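Local atomic coordinates of Two-component sensor histidine kinase (Nostoc sp., PDB entry 3OLO), a protein that probably senses a signal through its PAS domain and in response phosphorylates itself on a histidine, the first step of a two-component relay. Residues Gln34-Asn39 and Gln105-Ser110; His68-Ile73 and Met97-Leu102; Arg44-Ser49 and Gln59-Asp64. All coordinates share one frame; numbering follows the deposited sequence.

Interaction 1. Residues Gln34-Asn39 and Gln105-Ser110; sequences QFLYVN and QERRFS
Leu36 and Arg107 form the packed part of this contact. Methyl CD1 of Leu36 lies over one face of the Arg107 guanidinium, off its centre and 3.8 Å from NE. The same methyl reaches Phe109, with Leu36 CD1 4.1 Å from Phe109 CB. Phe109 CG sits between its backbone N and carbonyl carbon (chi1 60°), and the ring leads away from strand 35-38. Phe14 of the second subunit packs on Leu36 and meets the Phe109 ring edge-to-face.

The other end is looser and partly exposed. Here the bent chain of Gln34 comes from the opposite direction to the edge of the guanidinium. Gln34 NE2 is 2.9 Å from Arg107 NH1, but both are donors, so this is no hydrogen bond, and the modelled amide orientation is doubtful. The amide and guanidinium planes stand 79° apart. An alanine in place of Arg107 removes the flat group under Leu36 CD1 and would probably leave that methyl less supported, with a gap beside Gln34.

The two strands are not neighbours. Leu36 and Tyr37 face Cys28 of strand 25-29 in a classic beta bulge. Side chains reaching over an intervening strand, as here, belong to the five-stranded antiparallel sheet of the PAS fold.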
# COMPACT_ATOMS: atom_id res chain seq x y z
N GLN A 34 1.23 -18.35 -7.51
CA GLN A 34 1.76 -17.53 -8.60
C GLN A 34 1.60 -16.04 -8.24
O GLN A 34 0.58 -15.64 -7.71
CB GLN A 34 1.03 -17.84 -9.91
CG GLN A 34 -0.42 -17.34 -10.02
CD GLN A 34 -1.46 -18.32 -9.47
OE1 GLN A 34 -1.29 -18.89 -8.39
NE2 GLN A 34 -2.54 -18.53 -10.21
N PHE A 35 2.62 -15.23 -8.52
CA PHE A 35 2.49 -13.78 -8.36
C PHE A 35 1.43 -13.23 -9.32
O PHE A 35 1.37 -13.62 -10.48
CB PHE A 35 3.82 -13.08 -8.63
CG PHE A 35 4.89 -13.42 -7.63
CD1 PHE A 35 4.93 -12.78 -6.39
CD2 PHE A 35 5.87 -14.36 -7.94
CE1 PHE A 35 5.92 -13.09 -5.46
CE2 PHE A 35 6.87 -14.68 -7.03
CZ PHE A 35 6.90 -14.04 -5.78
N LEU A 36 0.60 -12.32 -8.83
CA LEU A 36 -0.44 -11.70 -9.65
C LEU A 36 -0.19 -10.21 -9.74
O LEU A 36 -0.55 -9.57 -10.73
CB LEU A 36 -1.82 -11.93 -9.03
CG LEU A 36 -2.24 -13.39 -8.87
CD1 LEU A 36 -3.59 -13.46 -8.20
CD2 LEU A 36 -2.26 -14.10 -10.21
N TYR A 37 0.41 -9.67 -8.69
CA TYR A 37 0.67 -8.25 -8.62
C TYR A 37 1.82 -8.05 -7.64
O TYR A 37 1.84 -8.65 -6.58
CB TYR A 37 -0.58 -7.50 -8.14
CG TYR A 37 -0.36 -6.01 -8.12
CD1 TYR A 37 0.28 -5.40 -7.05
CD2 TYR A 37 -0.76 -5.22 -9.18
CE1 TYR A 37 0.50 -4.03 -7.03
CE2 TYR A 37 -0.54 -3.86 -9.17
CZ TYR A 37 0.09 -3.27 -8.10
OH TYR A 37 0.32 -1.92 -8.11
N VAL A 38 2.78 -7.21 -8.00
CA VAL A 38 3.91 -6.91 -7.11
C VAL A 38 4.14 -5.42 -7.12
O VAL A 38 4.00 -4.80 -8.16
CB VAL A 38 5.23 -7.61 -7.58
CG1 VAL A 38 5.11 -9.11 -7.43
CG2 VAL A 38 5.58 -7.23 -9.03
N ASN A 39 4.49 -4.85 -5.96
CA ASN A 39 4.86 -3.43 -5.90
C ASN A 39 6.36 -3.25 -6.08
O ASN A 39 7.13 -4.21 -6.00
CB ASN A 39 4.35 -2.75 -4.61
CG ASN A 39 5.21 -3.04 -3.38
OD1 ASN A 39 6.00 -3.98 -3.35
ND2 ASN A 39 5.03 -2.23 -2.33
N GLN A 105 -14.79 -12.26 -6.44
CA GLN A 105 -15.50 -13.05 -7.43
C GLN A 105 -15.02 -14.49 -7.33
O GLN A 105 -15.06 -15.07 -6.25
CB GLN A 105 -15.28 -12.47 -8.83
CG GLN A 105 -15.79 -11.04 -8.97
CD GLN A 105 -17.29 -10.97 -9.14
OE1 GLN A 105 -18.04 -10.83 -8.16
NE2 GLN A 105 -17.75 -11.07 -10.38
N GLU A 106 -14.55 -15.07 -8.43
CA GLU A 106 -14.14 -16.48 -8.43
C GLU A 106 -12.65 -16.67 -8.20
O GLU A 106 -12.09 -17.73 -8.49
CB GLU A 106 -14.56 -17.17 -9.73
CG GLU A 106 -14.14 -16.44 -11.00
CD GLU A 106 -14.57 -17.18 -12.26
OE1 GLU A 106 -15.71 -17.71 -12.29
OE2 GLU A 106 -13.76 -17.25 -13.21
N ARG A 107 -11.99 -15.64 -7.66
CA ARG A 107 -10.56 -15.72 -7.41
C ARG A 107 -10.28 -15.66 -5.92
O ARG A 107 -10.64 -14.69 -5.26
CB ARG A 107 -9.83 -14.56 -8.09
CG ARG A 107 -8.89 -14.99 -9.20
CD ARG A 107 -7.45 -14.63 -8.88
NE ARG A 107 -6.51 -15.50 -9.59
CZ ARG A 107 -6.07 -16.67 -9.13
NH1 ARG A 107 -5.22 -17.38 -9.87
NH2 ARG A 107 -6.47 -17.14 -7.95
N ARG A 108 -9.64 -16.69 -5.38
CA ARG A 108 -9.07 -16.60 -4.06
C ARG A 108 -7.60 -16.24 -4.23
O ARG A 108 -6.91 -16.77 -5.10
CB ARG A 108 -9.23 -17.91 -3.29
CG ARG A 108 -8.81 -17.82 -1.82
CD ARG A 108 -9.40 -18.96 -1.01
NE ARG A 108 -8.79 -19.07 0.31
CZ ARG A 108 -9.19 -18.39 1.38
NH1 ARG A 108 -8.58 -18.56 2.55
NH2 ARG A 108 -10.20 -17.53 1.29
N PHE A 109 -7.12 -15.30 -3.42
CA PHE A 109 -5.73 -14.86 -3.52
C PHE A 109 -5.30 -14.35 -2.17
O PHE A 109 -6.12 -14.20 -1.28
CB PHE A 109 -5.59 -13.77 -4.58
CG PHE A 109 -6.42 -12.55 -4.30
CD1 PHE A 109 -7.78 -12.55 -4.56
CD2 PHE A 109 -5.84 -11.41 -3.79
CE1 PHE A 109 -8.54 -11.42 -4.30
CE2 PHE A 109 -6.59 -10.28 -3.53
CZ PHE A 109 -7.94 -10.29 -3.79
N SER A 110 -4.02 -14.09 -2.00
CA SER A 110 -3.57 -13.55 -0.74
C SER A 110 -2.83 -12.26 -0.96
O SER A 110 -2.18 -12.06 -1.98
CB SER A 110 -2.71 -14.56 0.02
OG SER A 110 -1.60 -14.95 -0.76

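Interaction 2. Residues His68-Ile73 and Met97-Leu102; sequences HDWEEI and MSLTFL
The first torsions of Ile73 and Phe101 bring their side chains together. Ile73 has CG1 opposite its carbonyl carbon (chi1 -65°), which sets CG2 beside that carbon, where it reaches the sheet. Phe101 has CG on the N side in the same way (chi1 -69°), and its ring extends to the helix. The two side chains cross at a slant. Ile73 CG2 is 4.0 Å from Phe101 CE1 and 4.1 Å from Phe101 CZ. The backbone takes part too, with Ile73 O 4.0 Å from Phe101 CE1.

Leu99, two residues earlier on the same face of the strand, continues the contact. Its CD2 methyl is 4.5 Å from Ile73 CG2. The same methyl lies at the edge of the Trp70 indole, near the ring plane, with Leu99 CD2 4.5 Å from Trp70 CZ3. At these spacings the packing is loose beside that of Ile73 on Phe101.

Helix 70-76 thus lies against strand 92-104, and Phe101 and Leu99, two residues apart, point to it from one side of the strand. A helix laid on the antiparallel sheet in this way is a basic feature of the PAS fold.

Trp70 is fixed from several sides. His68 CB lies 3.8 Å above one face of the indole, toward its rim. The indole NE1 gives its hydrogen to Phe65 O. Trp33 and Phe65 also meet the ring.

The helix start is capped by Asp69, the N-cap residue. Glu72 N donates to Asp69 OD1 at 3.1 Å, nearly straight at 170°, from above the carboxylate plane. On the sheet side, Leu99 is hydrogen-bonded through its backbone to Tyr79, and Phe101 to Asn77.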
# COMPACT_ATOMS: atom_id res chain seq x y z
N HIS A 68 6.70 -25.15 4.67
CA HIS A 68 5.50 -24.58 5.29
C HIS A 68 4.31 -25.52 5.20
O HIS A 68 4.12 -26.20 4.19
CB HIS A 68 5.13 -23.27 4.60
CG HIS A 68 6.28 -22.33 4.43
ND1 HIS A 68 7.29 -22.23 5.35
CD2 HIS A 68 6.58 -21.46 3.44
CE1 HIS A 68 8.17 -21.33 4.94
NE2 HIS A 68 7.76 -20.85 3.78
N ASP A 69 3.51 -25.57 6.25
CA ASP A 69 2.30 -26.37 6.24
C ASP A 69 1.20 -25.52 5.62
O ASP A 69 0.33 -24.99 6.32
CB ASP A 69 1.93 -26.81 7.65
CG ASP A 69 0.69 -27.69 7.67
OD1 ASP A 69 -0.09 -27.66 6.70
OD2 ASP A 69 0.51 -28.41 8.67
N TRP A 70 1.27 -25.39 4.30
CA TRP A 70 0.40 -24.49 3.56
C TRP A 70 -1.08 -24.71 3.85
O TRP A 70 -1.83 -23.75 4.01
CB TRP A 70 0.65 -24.62 2.05
CG TRP A 70 1.94 -24.01 1.65
CD1 TRP A 70 3.04 -24.65 1.16
CD2 TRP A 70 2.28 -22.62 1.71
NE1 TRP A 70 4.04 -23.75 0.91
CE2 TRP A 70 3.60 -22.49 1.24
CE3 TRP A 70 1.59 -21.47 2.12
CZ2 TRP A 70 4.25 -21.26 1.16
CZ3 TRP A 70 2.23 -20.25 2.04
CH2 TRP A 70 3.55 -20.16 1.57
N GLU A 71 -1.50 -25.97 3.92
CA GLU A 71 -2.90 -26.26 4.22
C GLU A 71 -3.32 -25.53 5.48
O GLU A 71 -4.30 -24.78 5.48
CB GLU A 71 -3.11 -27.76 4.41
CG GLU A 71 -4.53 -28.10 4.83
CD GLU A 71 -5.26 -28.94 3.80
OE1 GLU A 71 -4.64 -29.30 2.78
OE2 GLU A 71 -6.46 -29.23 4.02
N GLU A 72 -2.58 -25.75 6.55
CA GLU A 72 -2.84 -25.07 7.81
C GLU A 72 -2.75 -23.55 7.66
O GLU A 72 -3.49 -22.81 8.30
CB GLU A 72 -1.86 -25.55 8.88
CG GLU A 72 -1.64 -24.54 10.00
CD GLU A 72 -0.84 -25.12 11.14
OE1 GLU A 72 -0.69 -24.43 12.17
OE2 GLU A 72 -0.35 -26.26 11.01
N ILE A 73 -1.83 -23.08 6.83
CA ILE A 73 -1.70 -21.64 6.58
C ILE A 73 -3.03 -21.07 6.07
O ILE A 73 -3.54 -20.09 6.60
CB ILE A 73 -0.59 -21.32 5.54
CG1 ILE A 73 0.79 -21.72 6.07
CG2 ILE A 73 -0.63 -19.84 5.15
CD1 ILE A 73 0.99 -21.49 7.55
N MSE A 97 6.86 -12.75 6.53
CA MSE A 97 5.71 -12.57 5.64
C MSE A 97 4.44 -12.51 6.46
O MSE A 97 4.24 -13.33 7.35
CB MSE A 97 5.56 -13.77 4.69
CG MSE A 97 6.56 -13.91 3.60
SE MSE A 97 6.23 -15.60 2.62
CE MSE A 97 4.66 -15.13 1.61
N SER A 98 3.56 -11.56 6.13
CA SER A 98 2.20 -11.52 6.67
C SER A 98 1.21 -11.75 5.54
O SER A 98 1.24 -11.05 4.53
CB SER A 98 1.93 -10.18 7.34
OG SER A 98 2.64 -10.07 8.56
N LEU A 99 0.36 -12.75 5.69
CA LEU A 99 -0.59 -13.09 4.65
C LEU A 99 -2.00 -12.84 5.12
O LEU A 99 -2.33 -13.13 6.27
CB LEU A 99 -0.50 -14.57 4.31
CG LEU A 99 0.82 -15.07 3.76
CD1 LEU A 99 1.73 -15.52 4.89
CD2 LEU A 99 0.51 -16.20 2.80
N THR A 100 -2.82 -12.33 4.21
CA THR A 100 -4.25 -12.25 4.37
C THR A 100 -4.90 -12.87 3.14
O THR A 100 -4.59 -12.47 2.03
CB THR A 100 -4.71 -10.80 4.45
OG1 THR A 100 -3.96 -10.12 5.46
CG2 THR A 100 -6.19 -10.73 4.77
N PHE A 101 -5.80 -13.83 3.32
CA PHE A 101 -6.46 -14.43 2.18
C PHE A 101 -7.79 -13.74 1.91
O PHE A 101 -8.52 -13.41 2.83
CB PHE A 101 -6.67 -15.92 2.39
CG PHE A 101 -5.39 -16.69 2.37
CD1 PHE A 101 -4.67 -16.87 3.54
CD2 PHE A 101 -4.90 -17.22 1.19
CE1 PHE A 101 -3.47 -17.57 3.53
CE2 PHE A 101 -3.71 -17.93 1.17
CZ PHE A 101 -3.00 -18.11 2.34
N LEU A 102 -8.08 -13.54 0.63
CA LEU A 102 -9.25 -12.79 0.21
C LEU A 102 -9.88 -13.49 -0.98
O LEU A 102 -9.23 -14.26 -1.68
CB LEU A 102 -8.83 -11.39 -0.20
CG LEU A 102 -8.18 -10.58 0.92
CD1 LEU A 102 -7.77 -9.21 0.43
CD2 LEU A 102 -9.14 -10.46 2.09

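Interaction 3. Residues Arg44-Ser49 and Gln59-Asp64; sequences RMTEYS and QDIDVD
Tyr48 meets Ile61 through two neighbouring ring atoms, CD2 and CE2, the methyl CD1 approaching obliquely. From CB, which points toward residues 59-64, the chain turns so that CG stands opposite the carbonyl carbon, beside the backbone N (chi1 -71°). This swings the ring across to Ile61. Ring atom CD2 comes first, 3.7 Å from Ile61 CD1. It also lies 3.9 Å from Thr46 CB, which sits at the ring edge in its plane. The next atom, CE2, makes the closest approach, 3.5 Å from Ile61 CD1. The hydroxyl at the tip reaches past the isoleucine. It donates to a water at 2.8 Å from Tyr48 OH, and that water donates to Asp60 O, also at 2.8 Å. The bridge ties the phenol to the backbone just before Ile61.

Thr46 adds a second contact to the methyl, with Thr46 CB 4.2 Å from Ile61 CD1. Its hydroxyl oxygen, OG1, has its main partner in Thr42 O, one turn back in the helix, and takes a weak bond from Tyr48 N. Leu53 and Met56 add apolar cover to Tyr48.

Beyond Ile61, Asp62 makes an Asx turn. Asp64 N donates to Asp62 OD1 at 2.9 Å, on the anti side of the carboxylate and 34° out of its plane.

Backbone bonds tie both segments to the end of strand 78-86 and the turn after it, Ile61 to Arg86 and Thr46 to Gln88. The contact holds the end of helix 40-46 to a later loop, within the helical connection that links strands 35-38 and 78-86 in the PAS fold.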
# COMPACT_ATOMS: atom_id res chain seq x y z
N ARG A 44 12.49 -4.63 -5.91
CA ARG A 44 13.79 -4.29 -5.34
C ARG A 44 14.32 -5.40 -4.42
O ARG A 44 15.49 -5.77 -4.49
CB ARG A 44 13.71 -2.98 -4.55
CG ARG A 44 15.05 -2.62 -3.90
CD ARG A 44 14.91 -1.78 -2.64
NE ARG A 44 16.13 -1.88 -1.82
CZ ARG A 44 16.32 -2.77 -0.85
NH1 ARG A 44 15.37 -3.66 -0.53
NH2 ARG A 44 17.47 -2.77 -0.18
N MSE A 45 13.46 -5.95 -3.57
CA MSE A 45 13.90 -6.92 -2.57
C MSE A 45 14.31 -8.24 -3.22
O MSE A 45 15.34 -8.84 -2.88
CB MSE A 45 12.79 -7.17 -1.56
CG MSE A 45 13.12 -8.24 -0.54
SE MSE A 45 11.61 -8.56 0.69
CE MSE A 45 10.35 -9.34 -0.55
N THR A 46 13.49 -8.71 -4.14
CA THR A 46 13.74 -9.99 -4.78
C THR A 46 14.74 -9.84 -5.94
O THR A 46 15.31 -10.83 -6.40
CB THR A 46 12.45 -10.56 -5.36
OG1 THR A 46 12.00 -9.70 -6.42
CG2 THR A 46 11.38 -10.67 -4.28
N GLU A 47 14.90 -8.61 -6.43
CA GLU A 47 15.86 -8.26 -7.49
C GLU A 47 15.43 -8.76 -8.86
O GLU A 47 16.22 -8.77 -9.79
CB GLU A 47 17.27 -8.75 -7.16
CG GLU A 47 17.73 -8.25 -5.81
CD GLU A 47 19.15 -8.57 -5.51
OE1 GLU A 47 19.54 -9.75 -5.68
OE2 GLU A 47 19.89 -7.65 -5.11
N TYR A 48 14.16 -9.13 -8.97
CA TYR A 48 13.57 -9.49 -10.25
C TYR A 48 12.75 -8.33 -10.78
O TYR A 48 12.21 -7.54 -10.02
CB TYR A 48 12.67 -10.69 -10.09
CG TYR A 48 13.42 -11.96 -9.84
CD1 TYR A 48 13.90 -12.71 -10.90
CD2 TYR A 48 13.64 -12.42 -8.55
CE1 TYR A 48 14.59 -13.88 -10.68
CE2 TYR A 48 14.32 -13.59 -8.32
CZ TYR A 48 14.80 -14.31 -9.39
OH TYR A 48 15.47 -15.45 -9.16
N SER A 49 12.67 -8.22 -12.10
CA SER A 49 11.87 -7.18 -12.71
C SER A 49 10.41 -7.57 -12.54
O SER A 49 10.10 -8.73 -12.25
CB SER A 49 12.20 -7.07 -14.19
OG SER A 49 11.59 -8.12 -14.91
N GLN A 59 7.39 -20.23 -5.00
CA GLN A 59 8.33 -21.32 -4.83
C GLN A 59 9.68 -21.03 -5.51
O GLN A 59 10.68 -21.69 -5.21
CB GLN A 59 7.72 -22.59 -5.40
CG GLN A 59 8.55 -23.83 -5.16
CD GLN A 59 7.85 -25.09 -5.66
OE1 GLN A 59 8.11 -26.19 -5.17
NE2 GLN A 59 6.97 -24.94 -6.64
N ASP A 60 9.72 -20.06 -6.41
CA ASP A 60 10.97 -19.68 -7.09
C ASP A 60 11.81 -18.71 -6.26
O ASP A 60 12.96 -18.47 -6.59
CB ASP A 60 10.66 -19.02 -8.44
CG ASP A 60 9.87 -19.92 -9.36
OD1 ASP A 60 10.10 -21.15 -9.34
OD2 ASP A 60 9.01 -19.40 -10.10
N ILE A 61 11.21 -18.14 -5.21
CA ILE A 61 11.84 -17.15 -4.33
C ILE A 61 11.99 -17.71 -2.91
O ILE A 61 13.01 -17.55 -2.25
CB ILE A 61 10.94 -15.89 -4.20
CG1 ILE A 61 10.55 -15.35 -5.57
CG2 ILE A 61 11.63 -14.81 -3.36
CD1 ILE A 61 11.62 -14.58 -6.25
N ASP A 62 10.92 -18.31 -2.41
CA ASP A 62 10.89 -18.82 -1.04
C ASP A 62 11.67 -20.12 -0.97
O ASP A 62 11.17 -21.18 -1.33
CB ASP A 62 9.45 -19.02 -0.59
CG ASP A 62 9.34 -19.40 0.87
OD1 ASP A 62 10.36 -19.78 1.48
OD2 ASP A 62 8.22 -19.32 1.41
N VAL A 63 12.91 -20.02 -0.53
CA VAL A 63 13.78 -21.18 -0.39
C VAL A 63 13.15 -22.29 0.44
O VAL A 63 13.38 -23.47 0.19
CB VAL A 63 15.11 -20.78 0.28
CG1 VAL A 63 16.01 -21.99 0.45
CG2 VAL A 63 15.81 -19.72 -0.55
N ASP A 64 12.36 -21.91 1.44
CA ASP A 64 11.83 -22.90 2.37
C ASP A 64 10.36 -23.20 2.11
O ASP A 64 9.65 -23.68 3.00
CB ASP A 64 12.05 -22.43 3.80
CG ASP A 64 13.52 -22.36 4.16
OD1 ASP A 64 14.29 -23.22 3.69
OD2 ASP A 64 13.91 -21.43 4.90
O HOH W 1 15.12 -16.72 -6.70

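All three contacts lie in one PAS domain. Interaction 1 spans most of it along the chain, and the other two fall within that span. Interaction 3 closes before interaction 2 opens. Interactions 1 and 2 are centred about 13 Å apart. Interaction 3 lies about 16 Å from interaction 1 and about 17 Å from interaction 2, centre to centre. Interactions 1 and 2 share the sheet, where strands 92-104 and 107-116 are neighbours, and both touch the second subunit. Interaction 3 lies across the chain's centre from interaction 1, yet Phe35 packs on Ile61. A probable His68-Asp62 hydrogen bond joins interactions 2 and 3. Together they tie sheet, helical connection and subunit face into one domain.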